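Local coordinates for alginate lyase (Bacteroides ovatus, PDB 3NNB), which probably cleaves alginate, a uronic-acid polysaccharide, by beta-elimination, at residues 16-21 with 114-119; 107-112 with 175-180. One frame throughout, in Å; residues are numbered along the deposited sequence.

Interaction 1: 16-21 with 114-119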
ATOM      1  N   LYS A  16       7.570 -10.851 -18.563  1.00  9.85           N
ATOM      2  CA  LYS A  16       7.308 -12.185 -19.102  1.00  8.98           C
ATOM      3  C   LYS A  16       5.830 -12.524 -19.091  1.00 11.00           C
ATOM      4  O   LYS A  16       5.309 -13.132 -20.027  1.00  9.85           O
ATOM      5  CB  LYS A  16       8.138 -13.268 -18.383  1.00 10.92           C
ATOM      6  CG  LYS A  16       9.613 -13.083 -18.562  1.00 15.42           C
ATOM      7  CD  LYS A  16      10.412 -14.123 -17.812  1.00 16.29           C
ATOM      8  CE  LYS A  16      11.885 -13.991 -18.213  1.00 27.39           C
ATOM      9  NZ  LYS A  16      12.802 -14.838 -17.402  1.00 31.50           N
ATOM     10  N   VAL A  17       5.120 -12.116 -18.041  1.00  8.92           N
ATOM     11  CA  VAL A  17       3.689 -12.312 -18.006  1.00  8.03           C
ATOM     12  C   VAL A  17       3.037 -11.543 -19.158  1.00  8.88           C
ATOM     13  O   VAL A  17       2.122 -12.045 -19.768  1.00 10.40           O
ATOM     14  CB  VAL A  17       3.063 -11.879 -16.640  1.00 10.67           C
ATOM     15  CG1 VAL A  17       1.521 -11.999 -16.682  1.00 10.15           C
ATOM     16  CG2 VAL A  17       3.630 -12.695 -15.482  1.00  9.73           C
ATOM     17  N   LYS A  18       3.518 -10.329 -19.440  1.00  8.94           N
ATOM     18  CA  LYS A  18       2.996  -9.533 -20.555  1.00 11.76           C
ATOM     19  C   LYS A  18       3.223 -10.261 -21.889  1.00  9.74           C
ATOM     20  O   LYS A  18       2.301 -10.347 -22.719  1.00 13.44           O
ATOM     21  CB  LYS A  18       3.642  -8.122 -20.606  1.00 11.53           C
ATOM     22  CG  LYS A  18       3.130  -7.259 -21.819  1.00 12.37           C
ATOM     23  CD  LYS A  18       3.823  -5.922 -21.940  1.00 13.14           C
ATOM     24  CE  LYS A  18       3.479  -5.269 -23.279  1.00 18.06           C
ATOM     25  NZ  LYS A  18       3.545  -3.775 -23.258  1.00 19.17           N
ATOM     26  N   GLU A  19       4.432 -10.794 -22.096  1.00 11.20           N
ATOM     27  CA  GLU A  19       4.693 -11.529 -23.368  1.00 11.40           C
ATOM     28  C   GLU A  19       3.687 -12.683 -23.502  1.00 12.37           C
ATOM     29  O   GLU A  19       3.225 -13.005 -24.604  1.00 11.32           O
ATOM     30  CB  GLU A  19       6.109 -12.121 -23.431  1.00 13.67           C
ATOM     31  CG  GLU A  19       7.237 -11.148 -23.533  1.00 21.37           C
ATOM     32  CD  GLU A  19       8.638 -11.857 -23.605  1.00 33.77           C
ATOM     33  OE1 GLU A  19       8.931 -12.815 -22.834  1.00 28.56           O
ATOM     34  OE2 GLU A  19       9.459 -11.440 -24.441  1.00 37.64           O
ATOM     35  N   LYS A  20       3.408 -13.338 -22.368  1.00 10.43           N
ATOM     36  CA  LYS A  20       2.573 -14.530 -22.306  1.00  9.72           C
ATOM     37  C   LYS A  20       1.119 -14.208 -21.921  1.00 11.29           C
ATOM     38  O   LYS A  20       0.401 -15.078 -21.516  1.00 11.10           O
ATOM     39  CB  LYS A  20       3.192 -15.515 -21.292  1.00 10.25           C
ATOM     40  CG  LYS A  20       4.577 -16.021 -21.726  1.00 11.22           C
ATOM     41  CD  LYS A  20       5.298 -16.744 -20.615  1.00 13.68           C
ATOM     42  CE  LYS A  20       4.694 -18.095 -20.328  1.00 17.47           C
ATOM     43  NZ  LYS A  20       5.444 -18.901 -19.250  1.00 17.00           N
ATOM     44  N   ALA A  21       0.668 -12.965 -22.135  1.00 10.56           N
ATOM     45  CA  ALA A  21      -0.683 -12.501 -21.719  1.00  9.64           C
ATOM     46  C   ALA A  21      -1.803 -13.370 -22.279  1.00 12.41           C
ATOM     47  O   ALA A  21      -2.789 -13.633 -21.610  1.00 14.10           O
ATOM     48  CB  ALA A  21      -0.871 -11.082 -22.196  1.00  9.73           C
ATOM     49  N   ALA A 114      -3.653  -2.205 -17.289  1.00 10.05           N
ATOM     50  CA  ALA A 114      -4.396  -2.510 -18.516  1.00 10.03           C
ATOM     51  C   ALA A 114      -3.691  -1.967 -19.754  1.00 11.90           C
ATOM     52  O   ALA A 114      -3.599  -2.684 -20.781  1.00 11.36           O
ATOM     53  CB  ALA A 114      -5.857  -1.965 -18.434  1.00  8.32           C
ATOM     54  N   TYR A 115      -3.196  -0.711 -19.688  1.00  9.27           N
ATOM     55  CA  TYR A 115      -2.410  -0.197 -20.801  1.00  9.72           C
ATOM     56  C   TYR A 115      -1.141  -1.080 -21.066  1.00  9.70           C
ATOM     57  O   TYR A 115      -0.809  -1.430 -22.211  1.00  9.39           O
ATOM     58  CB  TYR A 115      -1.997   1.255 -20.564  1.00  8.70           C
ATOM     59  CG  TYR A 115      -1.010   1.707 -21.602  1.00  7.61           C
ATOM     60  CD1 TYR A 115      -1.443   2.035 -22.886  1.00 12.01           C
ATOM     61  CD2 TYR A 115       0.342   1.729 -21.343  1.00  9.84           C
ATOM     62  CE1 TYR A 115      -0.528   2.360 -23.886  1.00 13.19           C
ATOM     63  CE2 TYR A 115       1.252   2.085 -22.331  1.00 10.43           C
ATOM     64  CZ  TYR A 115       0.814   2.375 -23.587  1.00 13.60           C
ATOM     65  OH  TYR A 115       1.733   2.743 -24.544  1.00 21.88           O
ATOM     66  N   TYR A 116      -0.438  -1.460 -20.010  1.00  7.88           N
ATOM     67  CA  TYR A 116       0.773  -2.256 -20.145  1.00  8.61           C
ATOM     68  C   TYR A 116       0.512  -3.563 -20.851  1.00  9.92           C
ATOM     69  O   TYR A 116       1.256  -3.944 -21.775  1.00 12.00           O
ATOM     70  CB  TYR A 116       1.379  -2.509 -18.763  1.00  8.65           C
ATOM     71  CG  TYR A 116       2.696  -3.236 -18.814  1.00  7.06           C
ATOM     72  CD1 TYR A 116       3.784  -2.690 -19.495  1.00 10.34           C
ATOM     73  CD2 TYR A 116       2.863  -4.462 -18.180  1.00 10.72           C
ATOM     74  CE1 TYR A 116       5.015  -3.386 -19.526  1.00 11.23           C
ATOM     75  CE2 TYR A 116       4.088  -5.148 -18.208  1.00 10.28           C
ATOM     76  CZ  TYR A 116       5.142  -4.589 -18.880  1.00 11.76           C
ATOM     77  OH  TYR A 116       6.344  -5.273 -18.923  1.00 12.88           O
ATOM     78  N   PHE A 117      -0.552  -4.249 -20.444  1.00 10.23           N
ATOM     79  CA  PHE A 117      -0.828  -5.583 -20.967  1.00 10.78           C
ATOM     80  C   PHE A 117      -1.443  -5.543 -22.370  1.00 13.25           C
ATOM     81  O   PHE A 117      -1.210  -6.467 -23.166  1.00 16.64           O
ATOM     82  CB  PHE A 117      -1.705  -6.375 -19.993  1.00  9.17           C
ATOM     83  CG  PHE A 117      -0.911  -7.014 -18.879  1.00 11.51           C
ATOM     84  CD1 PHE A 117      -0.239  -8.208 -19.085  1.00 26.37           C
ATOM     85  CD2 PHE A 117      -0.805  -6.418 -17.648  1.00 13.47           C
ATOM     86  CE1 PHE A 117       0.511  -8.777 -18.061  1.00 24.80           C
ATOM     87  CE2 PHE A 117      -0.040  -6.980 -16.629  1.00 16.31           C
ATOM     88  CZ  PHE A 117       0.612  -8.152 -16.839  1.00 23.80           C
ATOM     89  N   SER A 118      -2.248  -4.513 -22.662  1.00 10.55           N
ATOM     90  CA  SER A 118      -3.051  -4.463 -23.889  1.00 12.28           C
ATOM     91  C   SER A 118      -2.484  -3.555 -24.963  1.00 13.16           C
ATOM     92  O   SER A 118      -2.790  -3.739 -26.159  1.00 14.55           O
ATOM     93  CB  SER A 118      -4.499  -4.015 -23.602  1.00 12.95           C
ATOM     94  OG  SER A 118      -4.543  -2.624 -23.308  1.00 11.07           O
ATOM     95  N   GLY A 119      -1.708  -2.548 -24.563  1.00 11.62           N
ATOM     96  CA  GLY A 119      -1.304  -1.475 -25.433  1.00 12.01           C
ATOM     97  C   GLY A 119      -2.389  -0.534 -25.900  1.00 13.19           C
ATOM     98  O   GLY A 119      -2.128   0.336 -26.747  1.00 12.32           O
TER
HETATM   99  O   HOH W   1       1.839  -1.346 -23.618  1.00 26.29           O
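The Tyr116 ring has the aliphatic chain of Lys18 lying over one face, while the neighbouring Phe117 ring meets segment 16-21 mainly along its edge. Lys18 CD stands 3.7 Å from the centroid of the Tyr116 ring and only 15° off its normal, which defines a CH-pi contact. At the edge of Phe117, near the ring plane, are Val17 CG1, 3.6 Å from Phe117 CE1, and the more distant Ala21 CB; Lys18 CA approaches the same CE1 obliquely. One face of Phe117 is occupied, toward its rim, by Tyr116 CD2.

With CG anti to the backbone N (chi1 178°) and the chain extended beyond it, Lys18 runs past the phenol ring to the end of helix 98-118. There its NZ donates to Tyr116 O at 2.7 Å, in the carbonyl plane, with a C=O...N angle of 152°. The same NZ lies 4.4 Å from the Tyr116 ring centroid, an off-centre cation-pi approach. It also donates to water 1, which in turn donates to Tyr115 O, so one ammonium group reaches two successive carbonyls, directly and through a water. An alanine at Lys18 would remove the chain beyond CB and is likely to leave Tyr116 O without this donor and one face of the Tyr116 ring without its aliphatic cover.

Phe117 also packs on Leu33 of helix 27-41, and Tyr116 on Leu14 and Ala15 of helix 11-19. Helix 98-118 stops here, with Gly119 turning to positive phi after it. A lysine bound to a last-turn carbonyl is consistent with side-chain stabilisation of the negative C-terminal end of a helix, here joining the N-terminal helix to the helical alginate lyase fold.

Interaction 2: 107-112 with 175-180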
ATOM      1  N   ALA A 107      -7.967   2.985  -9.521  1.00  5.61           N
ATOM      2  CA  ALA A 107      -8.282   3.191 -10.954  1.00  6.73           C
ATOM      3  C   ALA A 107      -7.030   3.430 -11.789  1.00  7.79           C
ATOM      4  O   ALA A 107      -6.877   2.878 -12.873  1.00 10.02           O
ATOM      5  CB  ALA A 107      -9.293   4.367 -11.128  1.00  6.21           C
ATOM      6  N   VAL A 108      -6.116   4.242 -11.292  1.00  7.96           N
ATOM      7  CA  VAL A 108      -4.903   4.545 -12.030  1.00  7.71           C
ATOM      8  C   VAL A 108      -4.057   3.293 -12.148  1.00  7.45           C
ATOM      9  O   VAL A 108      -3.474   3.034 -13.206  1.00  7.73           O
ATOM     10  CB  VAL A 108      -4.127   5.691 -11.357  1.00  8.96           C
ATOM     11  CG1 VAL A 108      -2.713   5.778 -11.905  1.00  7.63           C
ATOM     12  CG2 VAL A 108      -4.923   7.052 -11.556  1.00  6.81           C
ATOM     13  N   THR A 109      -4.005   2.516 -11.059  1.00  8.39           N
ATOM     14  CA  THR A 109      -3.266   1.243 -11.047  1.00  8.68           C
ATOM     15  C   THR A 109      -3.877   0.248 -12.058  1.00  8.53           C
ATOM     16  O   THR A 109      -3.155  -0.333 -12.893  1.00  9.68           O
ATOM     17  CB  THR A 109      -3.124   0.683  -9.624  1.00 10.45           C
ATOM     18  OG1 THR A 109      -2.275   1.578  -8.877  1.00 11.11           O
ATOM     19  CG2 THR A 109      -2.516  -0.712  -9.617  1.00 13.43           C
ATOM     20  N   THR A 110      -5.190   0.061 -12.005  1.00  7.35           N
ATOM     21  CA  THR A 110      -5.906  -0.788 -12.945  1.00  7.13           C
ATOM     22  C   THR A 110      -5.631  -0.362 -14.401  1.00  7.42           C
ATOM     23  O   THR A 110      -5.334  -1.205 -15.284  1.00  8.16           O
ATOM     24  CB  THR A 110      -7.430  -0.730 -12.667  1.00  8.04           C
ATOM     25  OG1 THR A 110      -7.689  -1.263 -11.358  1.00  8.45           O
ATOM     26  CG2 THR A 110      -8.245  -1.487 -13.704  1.00  8.68           C
ATOM     27  N   LEU A 111      -5.786   0.935 -14.669  1.00  7.78           N
ATOM     28  CA  LEU A 111      -5.639   1.472 -16.009  1.00  8.24           C
ATOM     29  C   LEU A 111      -4.223   1.370 -16.530  1.00  8.57           C
ATOM     30  O   LEU A 111      -4.013   1.063 -17.699  1.00  8.03           O
ATOM     31  CB  LEU A 111      -6.163   2.911 -16.106  1.00  6.24           C
ATOM     32  CG  LEU A 111      -7.714   2.957 -15.918  1.00  8.25           C
ATOM     33  CD1 LEU A 111      -8.145   4.397 -15.479  1.00  8.65           C
ATOM     34  CD2 LEU A 111      -8.499   2.455 -17.197  1.00  8.51           C
ATOM     35  N   GLY A 112      -3.226   1.644 -15.687  1.00  8.44           N
ATOM     36  CA  GLY A 112      -1.857   1.555 -16.102  1.00  9.14           C
ATOM     37  C   GLY A 112      -1.484   0.108 -16.426  1.00  9.66           C
ATOM     38  O   GLY A 112      -0.834  -0.164 -17.433  1.00 10.59           O
ATOM     39  N   ILE A 175       2.741   4.323  -8.402  1.00  7.03           N
ATOM     40  CA  ILE A 175       3.916   4.854  -9.072  1.00  7.14           C
ATOM     41  C   ILE A 175       4.410   3.837 -10.114  1.00  7.56           C
ATOM     42  O   ILE A 175       4.761   4.227 -11.231  1.00  8.08           O
ATOM     43  CB  ILE A 175       5.028   5.210  -8.081  1.00  8.76           C
ATOM     44  CG1 ILE A 175       4.707   6.583  -7.449  1.00  9.14           C
ATOM     45  CG2 ILE A 175       6.420   5.171  -8.783  1.00  8.74           C
ATOM     46  CD1 ILE A 175       5.546   6.886  -6.167  1.00  9.12           C
ATOM     47  N   ASP A 176       4.423   2.556  -9.759  1.00  9.30           N
ATOM     48  CA  ASP A 176       4.809   1.520 -10.733  1.00  7.82           C
ATOM     49  C   ASP A 176       3.864   1.503 -11.931  1.00  7.11           C
ATOM     50  O   ASP A 176       4.320   1.359 -13.097  1.00  8.61           O
ATOM     51  CB  ASP A 176       4.908   0.138 -10.113  1.00  7.90           C
ATOM     52  CG  ASP A 176       6.161  -0.062  -9.291  1.00 11.04           C
ATOM     53  OD1 ASP A 176       7.051   0.826  -9.270  1.00  9.99           O
ATOM     54  OD2 ASP A 176       6.228  -1.110  -8.646  1.00 10.99           O
ATOM     55  N   ALA A 177       2.576   1.676 -11.683  1.00  6.78           N
ATOM     56  CA  ALA A 177       1.588   1.718 -12.788  1.00  8.61           C
ATOM     57  C   ALA A 177       1.849   2.938 -13.674  1.00  8.96           C
ATOM     58  O   ALA A 177       1.723   2.841 -14.899  1.00  8.13           O
ATOM     59  CB  ALA A 177       0.167   1.722 -12.227  1.00  8.00           C
HETATM   60  N   MSE A 178       2.220   4.082 -13.088  1.00  9.45           N
HETATM   61  CA  MSE A 178       2.596   5.276 -13.882  1.00  8.64           C
HETATM   62  C   MSE A 178       3.839   5.007 -14.746  1.00 10.10           C
HETATM   63  O   MSE A 178       3.871   5.305 -15.955  1.00 11.90           O
HETATM   64  CB  MSE A 178       2.788   6.519 -13.025  1.00  9.38           C
HETATM   65  CG  MSE A 178       1.511   6.920 -12.299  1.00  8.78           C
HETATM   66 SE   MSE A 178       1.564   8.696 -11.545  0.75  6.54          SE
HETATM   67  CE  MSE A 178       2.961   8.393 -10.277  1.00 10.63           C
ATOM     68  N   THR A 179       4.832   4.371 -14.142  1.00  8.44           N
ATOM     69  CA  THR A 179       6.037   3.981 -14.872  1.00  7.66           C
ATOM     70  C   THR A 179       5.703   3.140 -16.091  1.00  7.86           C
ATOM     71  O   THR A 179       6.242   3.373 -17.188  1.00 10.77           O
ATOM     72  CB  THR A 179       7.082   3.298 -13.948  1.00 10.47           C
ATOM     73  OG1 THR A 179       7.481   4.202 -12.914  1.00 11.03           O
ATOM     74  CG2 THR A 179       8.314   2.827 -14.738  1.00 11.69           C
ATOM     75  N   LEU A 180       4.818   2.172 -15.892  1.00  9.19           N
ATOM     76  CA  LEU A 180       4.359   1.231 -16.938  1.00  8.71           C
ATOM     77  C   LEU A 180       3.639   1.927 -18.112  1.00 12.51           C
ATOM     78  O   LEU A 180       3.614   1.402 -19.232  1.00 13.84           O
ATOM     79  CB  LEU A 180       3.499   0.128 -16.324  1.00 12.72           C
ATOM     80  CG  LEU A 180       4.170  -0.900 -15.431  1.00 11.88           C
ATOM     81  CD1 LEU A 180       3.112  -1.811 -14.834  1.00 13.46           C
ATOM     82  CD2 LEU A 180       5.278  -1.680 -16.175  1.00 11.28           C
TER
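Close helix-helix packing through small residues joins 107-112 to 175-180, with Ala177 facing Gly112 and Thr109. The two local axes approach to 8.3 Å and run broadly in the same direction, their N-to-C vectors 34° apart. Ala177 CB points at the other helix and settles on its main chain: it lies 3.7 Å from Thr109 CA and 4.0 Å from Val108 O.

The spacing appears to depend on Gly112. Its CA is 4.0 Å from Ala177 O, and a beta carbon built there would fall 2.8 Å from that same oxygen, a clash. Farther along, Gly112 O is 4.5 Å from Leu180 CB, a loose approach.

Thr109 has OG1 beside its own backbone N (chi1 -67°), which lets it bond to Ser105 O one turn back; toward Ala177 CB the hydroxyl makes only a van der Waals approach of 4.1 Å. No hydrogen bond spans the two segments, so the interface rests on shape. Val108 CG1 flanks it, 4.4 Å from CG of Met178, present as selenomethionine.

Helix 121-136 borders both partners, Phe130 touching Val108 and Leu131 touching Met178. Helix 27-41 packs against Thr110 and Leu111, while Tyr236 of helix 221-236 touches Ile175 and Met178, placing the pair among these three helices, with the loop residues Tyr9 and Phe187 packed on Thr109 and Met178.

Helix 98-118 serves both contacts: interaction 2 uses its middle and interaction 1 its C-terminal end, with centres 13 Å apart on the same side of the chain's centre. The segments alternate along the chain, 16-21, 107-112, 114-119 and 175-180, so the two connections cross. They also touch directly, Tyr116 CE1 lying 3.8 Å from Leu180 CD2. Helix 98-118 thereby ties the N-terminal helix 11-19 to helix 171-180. Just beyond the latter come Glu182, Ser184 and Phe187 of the sodium site. Each contact carries one residue packed on a site residue, Tyr115 on Ser184 and Met178 on Phe187, the ion itself lying about 12 Å from the Tyr116 side chain and 11 Å from that of Met178.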